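Local structure of NANS (YJHS), A 9-O-acetyl N-acetylneuraminic acid esterase (Escherichia coli O157:H7 EDL933, 3PT5) at residues 266-271 / 324-329; 184-189 / 231-236; 237-242 / 311-316. The protein probably hydrolyses the 9-O-acetyl group of 9-O-acetyl-N-acetylneuraminate, which lets the bacterium grow on this alternative sialic acid. One frame throughout, in Å; residues are numbered along the deposited sequence.

The three contacts illustrate how an SGNH hydrolase ties its central sheet to its last helix and to the loop that probably carries the catalytic histidine. Contact 2 joins two parallel strands, 182-189 and 233-236. Contact 1 lies about 10 Å away, centre to centre, where the next strand, 265-268, packs on helix 315-335; the sheet continues between them through I266 O and C235 N, 2.7 Å apart. Contact 3, about 14 Å from contact 1 and 18 Å from contact 2 between centres, takes up the chain beyond strand 233-236 and the loop leading into the same helix. That loop holds H312, whose side chain touches S30, consistent with the histidine and nucleophile serine of this family.

Contact 1 (266-271 / 324-329); sequences IFVDFQ and DRFVEA
In the three-layer alpha/beta/alpha sandwich of the SGNH hydrolases, V268, on the outermost strand 265-268, lies against R325, F326 and A329 of the last helix, 315-335. Strand and helix run roughly antiparallel, their axes 9.1 Å apart at closest. V268 has its CG1 trans to the backbone N (chi1 179°), which hangs this methyl almost squarely above the middle of the F326 ring, 4.2 Å from the centroid, a CH-pi contact. The other branch, CG2, reaches A329, with 3.8 Å to its CB. F270 meets the same helix with the rim of its ring: CZ is 3.8 Å from F326 CE1, and CD1 is near R325 CB.

The polar half is a side-on grip. Bends at chi2 and chi3 bring R325 alongside D269, just past the strand, both side chains pointing the same way. The NE/NH2 edge of its guanidinium meets two oxygens of D269: NE donates to the backbone D269 O at 2.8 Å, while NH2 makes a salt bridge with D269 OD1 at 2.9 Å. On the helix itself, E328 OE1 takes NH1 of R325 at 3.0 Å, a second salt bridge that makes the three residues a network. All three acceptors lie close to the guanidinium plane, so its rotation is fixed from several sides.

Beyond the pair, F326 also packs on I110 of helix 107-114 and on C187 and M189 of strand 182-189, while strand 233-236 presents F234 to I266, V268, F326 and A329.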
loop_
_atom_site.group_PDB
_atom_site.type_symbol
_atom_site.label_atom_id
_atom_site.label_comp_id
_atom_site.label_asym_id
_atom_site.label_seq_id
_atom_site.Cartn_x
_atom_site.Cartn_y
_atom_site.Cartn_z
ATOM N N ILE A 266 4.597 -2.047 14.564
ATOM C CA ILE A 266 5.714 -1.119 14.433
ATOM C C ILE A 266 5.257 0.146 13.708
ATOM O O ILE A 266 4.880 0.090 12.540
ATOM C CB ILE A 266 6.905 -1.781 13.719
ATOM C CG1 ILE A 266 7.384 -3.014 14.495
ATOM C CG2 ILE A 266 8.090 -0.820 13.563
ATOM C CD1 ILE A 266 6.962 -4.280 13.855
ATOM N N PHE A 267 5.288 1.267 14.428
ATOM C CA PHE A 267 4.886 2.552 13.875
ATOM C C PHE A 267 5.973 3.131 12.985
ATOM O O PHE A 267 7.149 3.267 13.385
ATOM C CB PHE A 267 4.545 3.542 14.986
ATOM C CG PHE A 267 4.024 4.849 14.488
ATOM C CD1 PHE A 267 2.826 4.931 13.765
ATOM C CD2 PHE A 267 4.704 6.020 14.789
ATOM C CE1 PHE A 267 2.350 6.195 13.332
ATOM C CE2 PHE A 267 4.239 7.257 14.348
ATOM C CZ PHE A 267 3.067 7.343 13.650
ATOM N N VAL A 268 5.586 3.465 11.759
ATOM C CA VAL A 268 6.511 4.023 10.796
ATOM C C VAL A 268 6.112 5.464 10.498
ATOM O O VAL A 268 5.045 5.689 9.957
ATOM C CB VAL A 268 6.538 3.181 9.467
ATOM C CG1 VAL A 268 7.489 3.813 8.487
ATOM C CG2 VAL A 268 6.933 1.749 9.736
ATOM N N ASP A 269 6.960 6.443 10.826
ATOM C CA ASP A 269 6.627 7.815 10.487
ATOM C C ASP A 269 7.600 8.487 9.530
ATOM O O ASP A 269 8.646 7.918 9.212
ATOM C CB ASP A 269 6.339 8.638 11.753
ATOM C CG ASP A 269 7.551 8.858 12.608
ATOM O OD1 ASP A 269 8.645 8.338 12.309
ATOM O OD2 ASP A 269 7.400 9.599 13.617
ATOM N N PHE A 270 7.247 9.677 9.030
ATOM C CA PHE A 270 7.984 10.255 7.897
ATOM C C PHE A 270 8.460 11.669 8.127
ATOM O O PHE A 270 9.327 12.172 7.398
ATOM C CB PHE A 270 7.072 10.261 6.655
ATOM C CG PHE A 270 6.285 8.977 6.483
ATOM C CD1 PHE A 270 6.949 7.784 6.280
ATOM C CD2 PHE A 270 4.866 8.971 6.561
ATOM C CE1 PHE A 270 6.254 6.586 6.140
ATOM C CE2 PHE A 270 4.152 7.748 6.432
ATOM C CZ PHE A 270 4.857 6.559 6.213
ATOM N N GLN A 271 7.853 12.351 9.096
ATOM C CA GLN A 271 8.245 13.730 9.299
ATOM C C GLN A 271 8.144 14.151 10.756
ATOM O O GLN A 271 7.612 13.404 11.609
ATOM C CB GLN A 271 7.524 14.674 8.334
ATOM C CG GLN A 271 6.054 14.688 8.414
ATOM C CD GLN A 271 5.327 15.227 7.143
ATOM O OE1 GLN A 271 4.194 14.857 6.938
ATOM N NE2 GLN A 271 5.945 16.142 6.352
ATOM N N ASP A 324 11.630 4.847 1.980
ATOM C CA ASP A 324 12.837 4.773 2.823
ATOM C C ASP A 324 12.490 4.291 4.213
ATOM O O ASP A 324 13.153 3.409 4.744
ATOM C CB ASP A 324 13.513 6.141 2.958
ATOM C CG ASP A 324 14.281 6.550 1.729
ATOM O OD1 ASP A 324 14.553 5.710 0.855
ATOM O OD2 ASP A 324 14.638 7.765 1.651
ATOM N N ARG A 325 11.439 4.871 4.803
ATOM C CA ARG A 325 11.182 4.636 6.232
ATOM C C ARG A 325 10.614 3.232 6.439
ATOM O O ARG A 325 10.945 2.552 7.431
ATOM C CB ARG A 325 10.265 5.728 6.793
ATOM C CG ARG A 325 10.944 7.066 6.946
ATOM C CD ARG A 325 12.008 7.022 8.083
ATOM N NE ARG A 325 11.418 7.305 9.397
ATOM C CZ ARG A 325 11.983 7.065 10.591
ATOM N NH1 ARG A 325 13.147 6.446 10.696
ATOM N NH2 ARG A 325 11.334 7.414 11.699
ATOM N N PHE A 326 9.766 2.770 5.521
ATOM C CA PHE A 326 9.320 1.370 5.616
ATOM C C PHE A 326 10.463 0.398 5.502
ATOM O O PHE A 326 10.523 -0.545 6.282
ATOM C CB PHE A 326 8.268 1.029 4.556
ATOM C CG PHE A 326 6.873 1.401 4.979
ATOM C CD1 PHE A 326 6.275 2.568 4.503
ATOM C CD2 PHE A 326 6.172 0.587 5.864
ATOM C CE1 PHE A 326 4.994 2.939 4.929
ATOM C CE2 PHE A 326 4.885 0.956 6.287
ATOM C CZ PHE A 326 4.315 2.138 5.826
ATOM N N VAL A 327 11.340 0.606 4.512
ATOM C CA VAL A 327 12.454 -0.303 4.307
ATOM C C VAL A 327 13.383 -0.298 5.539
ATOM O O VAL A 327 13.827 -1.360 5.973
ATOM C CB VAL A 327 13.198 -0.025 2.978
ATOM C CG1 VAL A 327 14.496 -0.821 2.880
ATOM C CG2 VAL A 327 12.228 -0.336 1.792
ATOM N N GLU A 328 13.662 0.872 6.097
ATOM C CA GLU A 328 14.466 0.936 7.334
ATOM C C GLU A 328 13.803 0.073 8.438
ATOM O O GLU A 328 14.481 -0.682 9.155
ATOM C CB GLU A 328 14.562 2.373 7.838
ATOM C CG GLU A 328 15.363 3.359 7.006
ATOM C CD GLU A 328 15.036 4.814 7.416
ATOM O OE1 GLU A 328 14.753 5.034 8.627
ATOM O OE2 GLU A 328 15.030 5.720 6.529
ATOM N N ALA A 329 12.485 0.212 8.598
ATOM C CA ALA A 329 11.768 -0.534 9.635
ATOM C C ALA A 329 11.735 -2.041 9.412
ATOM O O ALA A 329 11.849 -2.836 10.368
ATOM C CB ALA A 329 10.359 0.037 9.839
#

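Contact 2 (184-189 / 231-236); sequences LGVCWM and APWFCG
W188 extends its indole with CG opposite the backbone N (chi1 176°), whereas W233 has CG opposite its carbonyl carbon (chi1 -76°), and these two settings bring the rings together on one face of the sheet. They meet aslant, neither stacked nor edge-to-face, with planes at 54°. W233 CZ3 is 3.6 Å from W188 CE3 and hangs over the outer part of the W188 ring. V186, the neighbour of W233 in the register, lies alongside it and presses its CB over the middle of the five-membered ring, 3.9 Å from the centroid, while its CG2 rests on the CE2 and NE1 side. C235 lies on the same face: its SG stands obliquely beside W188, 4.0 Å from CD1.

The frame for this cluster is a pair of neighbouring parallel strands in the central sheet of the SGNH hydrolase fold, with the intervening chain, including helix 203-218, making a beta-alpha-beta crossover. As expected for parallel pairing, successive bonds go alternately to residues on either side of a partner. V186 N donates to P232 O at 2.9 Å, and V186 O receives F234 N at 2.7 Å. W188 repeats the pattern two residues on, giving its N-H to F234 O at 2.8 Å and taking G236 N on its own O at 2.9 Å.

On the other face, F234 turns an edge of its ring to L184 O, and C187, on that face too, touches F326 of helix 315-335. Back on the tryptophan face, the indole NE1 of W188 is bonded to Y257 OH. F207 and W157 also meet the W188 ring, and F214 of helix 203-218 approaches W233 edge-to-face.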
loop_
_atom_site.group_PDB
_atom_site.type_symbol
_atom_site.label_atom_id
_atom_site.label_comp_id
_atom_site.label_asym_id
_atom_site.label_seq_id
_atom_site.Cartn_x
_atom_site.Cartn_y
_atom_site.Cartn_z
ATOM N N LEU A 184 7.428 -11.369 5.118
ATOM C CA LEU A 184 8.151 -10.287 5.781
ATOM C C LEU A 184 7.240 -9.458 6.682
ATOM O O LEU A 184 7.727 -8.683 7.511
ATOM C CB LEU A 184 8.805 -9.359 4.763
ATOM C CG LEU A 184 10.002 -9.842 3.931
ATOM C CD1 LEU A 184 10.306 -8.827 2.834
ATOM C CD2 LEU A 184 11.241 -10.102 4.825
ATOM N N GLY A 185 5.926 -9.561 6.464
ATOM C CA GLY A 185 4.970 -8.796 7.271
ATOM C C GLY A 185 4.007 -7.992 6.425
ATOM O O GLY A 185 3.900 -8.212 5.224
ATOM N N VAL A 186 3.253 -7.117 7.106
ATOM C CA VAL A 186 2.211 -6.300 6.490
ATOM C C VAL A 186 2.622 -4.839 6.607
ATOM O O VAL A 186 2.974 -4.381 7.681
ATOM C CB VAL A 186 0.848 -6.496 7.203
ATOM C CG1 VAL A 186 -0.247 -5.585 6.627
ATOM C CG2 VAL A 186 0.399 -7.973 7.160
ATOM N N CYS A 187 2.579 -4.124 5.493
ATOM C CA CYS A 187 2.664 -2.666 5.491
ATOM C C CYS A 187 1.236 -2.160 5.453
ATOM O O CYS A 187 0.534 -2.323 4.471
ATOM C CB CYS A 187 3.446 -2.155 4.266
ATOM S SG CYS A 187 5.167 -2.707 4.315
ATOM N N TRP A 188 0.835 -1.527 6.542
ATOM C CA TRP A 188 -0.542 -1.080 6.769
ATOM C C TRP A 188 -0.548 0.436 6.869
ATOM O O TRP A 188 0.156 0.966 7.707
ATOM C CB TRP A 188 -0.985 -1.650 8.113
ATOM C CG TRP A 188 -2.330 -1.230 8.563
ATOM C CD1 TRP A 188 -2.608 -0.316 9.538
ATOM C CD2 TRP A 188 -3.608 -1.685 8.058
ATOM N NE1 TRP A 188 -3.978 -0.185 9.690
ATOM C CE2 TRP A 188 -4.609 -0.994 8.782
ATOM C CE3 TRP A 188 -4.000 -2.583 7.047
ATOM C CZ2 TRP A 188 -5.979 -1.194 8.554
ATOM C CZ3 TRP A 188 -5.370 -2.776 6.813
ATOM C CH2 TRP A 188 -6.336 -2.092 7.575
ATOM N N MET A 189 -1.365 1.133 6.057
ATOM C CA MET A 189 -1.569 2.566 6.260
ATOM C C MET A 189 -3.036 2.798 6.155
ATOM O O MET A 189 -3.596 2.718 5.073
ATOM C CB MET A 189 -0.839 3.441 5.224
ATOM C CG MET A 189 0.647 3.369 5.425
ATOM S SD MET A 189 1.644 4.214 4.228
ATOM C CE MET A 189 1.285 5.923 4.609
ATOM N N ALA A 231 3.512 -12.105 12.864
ATOM C CA ALA A 231 4.205 -11.407 11.785
ATOM C C ALA A 231 4.024 -9.901 11.997
ATOM O O ALA A 231 2.931 -9.464 12.354
ATOM C CB ALA A 231 3.671 -11.846 10.435
ATOM N N PRO A 232 5.100 -9.105 11.812
ATOM C CA PRO A 232 5.008 -7.672 12.018
ATOM C C PRO A 232 4.023 -6.944 11.088
ATOM O O PRO A 232 3.925 -7.236 9.885
ATOM C CB PRO A 232 6.430 -7.170 11.735
ATOM C CG PRO A 232 7.032 -8.177 10.847
ATOM C CD PRO A 232 6.404 -9.496 11.244
ATOM N N TRP A 233 3.328 -6.003 11.688
ATOM C CA TRP A 233 2.545 -4.993 10.988
ATOM C C TRP A 233 3.307 -3.684 11.120
ATOM O O TRP A 233 3.455 -3.148 12.207
ATOM C CB TRP A 233 1.141 -4.846 11.574
ATOM C CG TRP A 233 0.258 -5.965 11.159
ATOM C CD1 TRP A 233 0.519 -7.288 11.319
ATOM C CD2 TRP A 233 -1.035 -5.875 10.535
ATOM N NE1 TRP A 233 -0.523 -8.046 10.830
ATOM C CE2 TRP A 233 -1.494 -7.200 10.341
ATOM C CE3 TRP A 233 -1.842 -4.806 10.114
ATOM C CZ2 TRP A 233 -2.732 -7.490 9.727
ATOM C CZ3 TRP A 233 -3.083 -5.092 9.516
ATOM C CH2 TRP A 233 -3.512 -6.421 9.335
ATOM N N PHE A 234 3.769 -3.181 9.987
ATOM C CA PHE A 234 4.423 -1.888 9.896
ATOM C C PHE A 234 3.365 -0.862 9.561
ATOM O O PHE A 234 2.819 -0.834 8.452
ATOM C CB PHE A 234 5.514 -1.926 8.840
ATOM C CG PHE A 234 6.544 -2.962 9.115
ATOM C CD1 PHE A 234 7.588 -2.706 10.017
ATOM C CD2 PHE A 234 6.439 -4.212 8.525
ATOM C CE1 PHE A 234 8.559 -3.695 10.278
ATOM C CE2 PHE A 234 7.390 -5.203 8.781
ATOM C CZ PHE A 234 8.440 -4.949 9.675
ATOM N N CYS A 235 3.003 -0.094 10.573
ATOM C CA CYS A 235 1.835 0.779 10.450
ATOM C C CYS A 235 2.325 2.198 10.192
ATOM O O CYS A 235 3.021 2.795 11.023
ATOM C CB CYS A 235 0.997 0.706 11.724
ATOM S SG CYS A 235 0.386 -0.927 12.044
ATOM N N GLY A 236 1.984 2.742 9.034
ATOM C CA GLY A 236 2.482 4.047 8.644
ATOM C C GLY A 236 1.615 5.198 9.110
ATOM O O GLY A 236 0.402 5.072 9.307
#

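Contact 3 (237-242 / 311-316); sequences DTTWYW and SHFSSA
One hydrogen bond links W242 and S311, and it is aimed with some precision. The indole NE1 of W242 donates to S311 O at 2.9 Å, with an N-H...O angle of 155°. The carbonyl oxygen lies in the plane of the indole, and the donor in turn lies in the carbonyl plane, on a lone pair, well off the C=O direction (115° at the oxygen). The same oxygen also accepts from N31 ND2, so two donors hold this loop carbonyl.

Apolar contacts supply most of the remainder. With chi1 at 80°, T239 has CG2 opposite its carbonyl carbon, and this puts the methyl over the centre of the F313 ring, 3.7 Å from the centroid, as a CH-pi contact. The ring's far end lies against the backbone, with CZ 3.5 Å from T238 C, and its edge is turned to D237 O. S311 CB comes obliquely to the indole's pyrrole side, 3.5 Å from W242 NE1. Y241 CD2 lies over one face of the W242 ring.

Capping forms the third group. T239 is the N-cap of helix 240-245, its OG1 accepting weakly from Y241 N at 3.3 Å while its hydroxyl is bonded to S310 O. S314 plays the same role for helix 315-335, with OG bonded to A317 N.

The loop held this way carries H312, which touches S30. In SGNH hydrolases the catalytic histidine comes from a loop just ahead of the last helix and meets the serine that follows the first strand; the position of H312 fits that pattern, with T239 and W242 packed against its flanking residues S311 and F313.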
loop_
_atom_site.group_PDB
_atom_site.type_symbol
_atom_site.label_atom_id
_atom_site.label_comp_id
_atom_site.label_asym_id
_atom_site.label_seq_id
_atom_site.Cartn_x
_atom_site.Cartn_y
_atom_site.Cartn_z
ATOM N N ASP A 237 2.260 6.344 9.238
ATOM C CA ASP A 237 1.600 7.589 9.609
ATOM C C ASP A 237 0.740 8.144 8.447
ATOM O O ASP A 237 0.590 7.510 7.376
ATOM C CB ASP A 237 2.703 8.585 10.016
ATOM C CG ASP A 237 2.242 9.642 11.038
ATOM O OD1 ASP A 237 1.038 9.704 11.375
ATOM O OD2 ASP A 237 3.119 10.416 11.505
ATOM N N THR A 238 0.157 9.313 8.660
ATOM C CA THR A 238 -0.672 9.955 7.641
ATOM C C THR A 238 -0.138 11.372 7.381
ATOM O O THR A 238 0.898 11.758 7.944
ATOM C CB THR A 238 -2.157 9.949 8.049
ATOM O OG1 THR A 238 -2.961 10.447 6.962
ATOM C CG2 THR A 238 -2.398 10.757 9.293
ATOM N N THR A 239 -0.805 12.118 6.491
ATOM C CA THR A 239 -0.330 13.454 6.113
ATOM C C THR A 239 -0.683 14.522 7.134
ATOM O O THR A 239 -1.547 14.317 7.995
ATOM C CB THR A 239 -0.897 13.935 4.761
ATOM O OG1 THR A 239 -2.233 14.424 4.952
ATOM C CG2 THR A 239 -0.882 12.819 3.748
ATOM N N TRP A 240 -0.071 15.686 6.960
ATOM C CA TRP A 240 -0.263 16.780 7.889
ATOM C C TRP A 240 -1.696 17.253 7.922
ATOM O O TRP A 240 -2.151 17.744 8.951
ATOM C CB TRP A 240 0.655 17.951 7.541
ATOM C CG TRP A 240 0.456 18.602 6.195
ATOM C CD1 TRP A 240 1.202 18.374 5.054
ATOM C CD2 TRP A 240 -0.465 19.651 5.869
ATOM N NE1 TRP A 240 0.769 19.208 4.032
ATOM C CE2 TRP A 240 -0.242 20.000 4.510
ATOM C CE3 TRP A 240 -1.466 20.335 6.590
ATOM C CZ2 TRP A 240 -1.001 20.980 3.855
ATOM C CZ3 TRP A 240 -2.218 21.317 5.927
ATOM C CH2 TRP A 240 -1.981 21.618 4.575
ATOM N N TYR A 241 -2.402 17.104 6.799
ATOM C CA TYR A 241 -3.831 17.498 6.730
ATOM C C TYR A 241 -4.646 16.791 7.828
ATOM O O TYR A 241 -5.422 17.434 8.603
ATOM C CB TYR A 241 -4.423 17.195 5.339
ATOM C CG TYR A 241 -5.937 17.300 5.387
ATOM C CD1 TYR A 241 -6.557 18.547 5.368
ATOM C CD2 TYR A 241 -6.729 16.171 5.529
ATOM C CE1 TYR A 241 -7.941 18.668 5.454
ATOM C CE2 TYR A 241 -8.123 16.270 5.627
ATOM C CZ TYR A 241 -8.706 17.530 5.596
ATOM O OH TYR A 241 -10.059 17.651 5.691
ATOM N N TRP A 242 -4.482 15.470 7.900
ATOM C CA TRP A 242 -5.276 14.633 8.802
ATOM C C TRP A 242 -4.886 14.873 10.268
ATOM O O TRP A 242 -5.735 15.020 11.142
ATOM C CB TRP A 242 -5.055 13.169 8.409
ATOM C CG TRP A 242 -5.605 12.861 7.052
ATOM C CD1 TRP A 242 -4.889 12.714 5.873
ATOM C CD2 TRP A 242 -6.987 12.737 6.700
ATOM N NE1 TRP A 242 -5.740 12.443 4.842
ATOM C CE2 TRP A 242 -7.036 12.464 5.297
ATOM C CE3 TRP A 242 -8.185 12.806 7.427
ATOM C CZ2 TRP A 242 -8.240 12.257 4.609
ATOM C CZ3 TRP A 242 -9.401 12.599 6.738
ATOM C CH2 TRP A 242 -9.410 12.331 5.334
ATOM N N SER A 311 -4.549 15.667 1.404
ATOM C CA SER A 311 -4.937 14.465 2.098
ATOM C C SER A 311 -4.133 13.218 1.712
ATOM O O SER A 311 -4.215 12.180 2.412
ATOM C CB SER A 311 -6.429 14.206 1.879
ATOM O OG SER A 311 -6.694 14.023 0.494
ATOM N N HIS A 312 -3.394 13.313 0.608
ATOM C CA HIS A 312 -2.554 12.209 0.154
ATOM C C HIS A 312 -1.105 12.596 -0.085
ATOM O O HIS A 312 -0.798 13.728 -0.527
ATOM C CB HIS A 312 -3.076 11.609 -1.140
ATOM C CG HIS A 312 -4.536 11.418 -1.145
ATOM N ND1 HIS A 312 -5.512 12.115 -1.762
ATOM C CD2 HIS A 312 -5.146 10.370 -0.490
ATOM C CE1 HIS A 312 -6.694 11.496 -1.455
ATOM N NE2 HIS A 312 -6.451 10.458 -0.677
ATOM N N PHE A 313 -0.215 11.635 0.193
ATOM C CA PHE A 313 1.218 11.830 -0.080
ATOM C C PHE A 313 1.495 11.885 -1.569
ATOM O O PHE A 313 0.785 11.259 -2.359
ATOM C CB PHE A 313 2.035 10.711 0.515
ATOM C CG PHE A 313 2.027 10.695 2.007
ATOM C CD1 PHE A 313 2.747 11.667 2.737
ATOM C CD2 PHE A 313 1.373 9.660 2.665
ATOM C CE1 PHE A 313 2.752 11.621 4.137
ATOM C CE2 PHE A 313 1.392 9.584 4.074
ATOM C CZ PHE A 313 2.071 10.575 4.785
ATOM N N SER A 314 2.511 12.673 -1.932
ATOM C CA SER A 314 2.883 12.885 -3.343
ATOM C C SER A 314 3.596 11.670 -3.919
ATOM O O SER A 314 4.102 10.804 -3.190
ATOM C CB SER A 314 3.810 14.113 -3.477
ATOM O OG SER A 314 5.082 13.871 -2.806
ATOM N N SER A 315 3.674 11.635 -5.250
ATOM C CA SER A 315 4.462 10.597 -5.911
ATOM C C SER A 315 5.927 10.641 -5.464
ATOM O O SER A 315 6.527 9.601 -5.202
ATOM C CB SER A 315 4.371 10.788 -7.426
ATOM O OG SER A 315 3.016 10.743 -7.835
ATOM N N ALA A 316 6.470 11.857 -5.375
ATOM C CA ALA A 316 7.842 12.095 -4.929
ATOM C C ALA A 316 8.066 11.567 -3.511
ATOM O O ALA A 316 9.071 10.936 -3.264
ATOM C CB ALA A 316 8.137 13.588 -4.983
#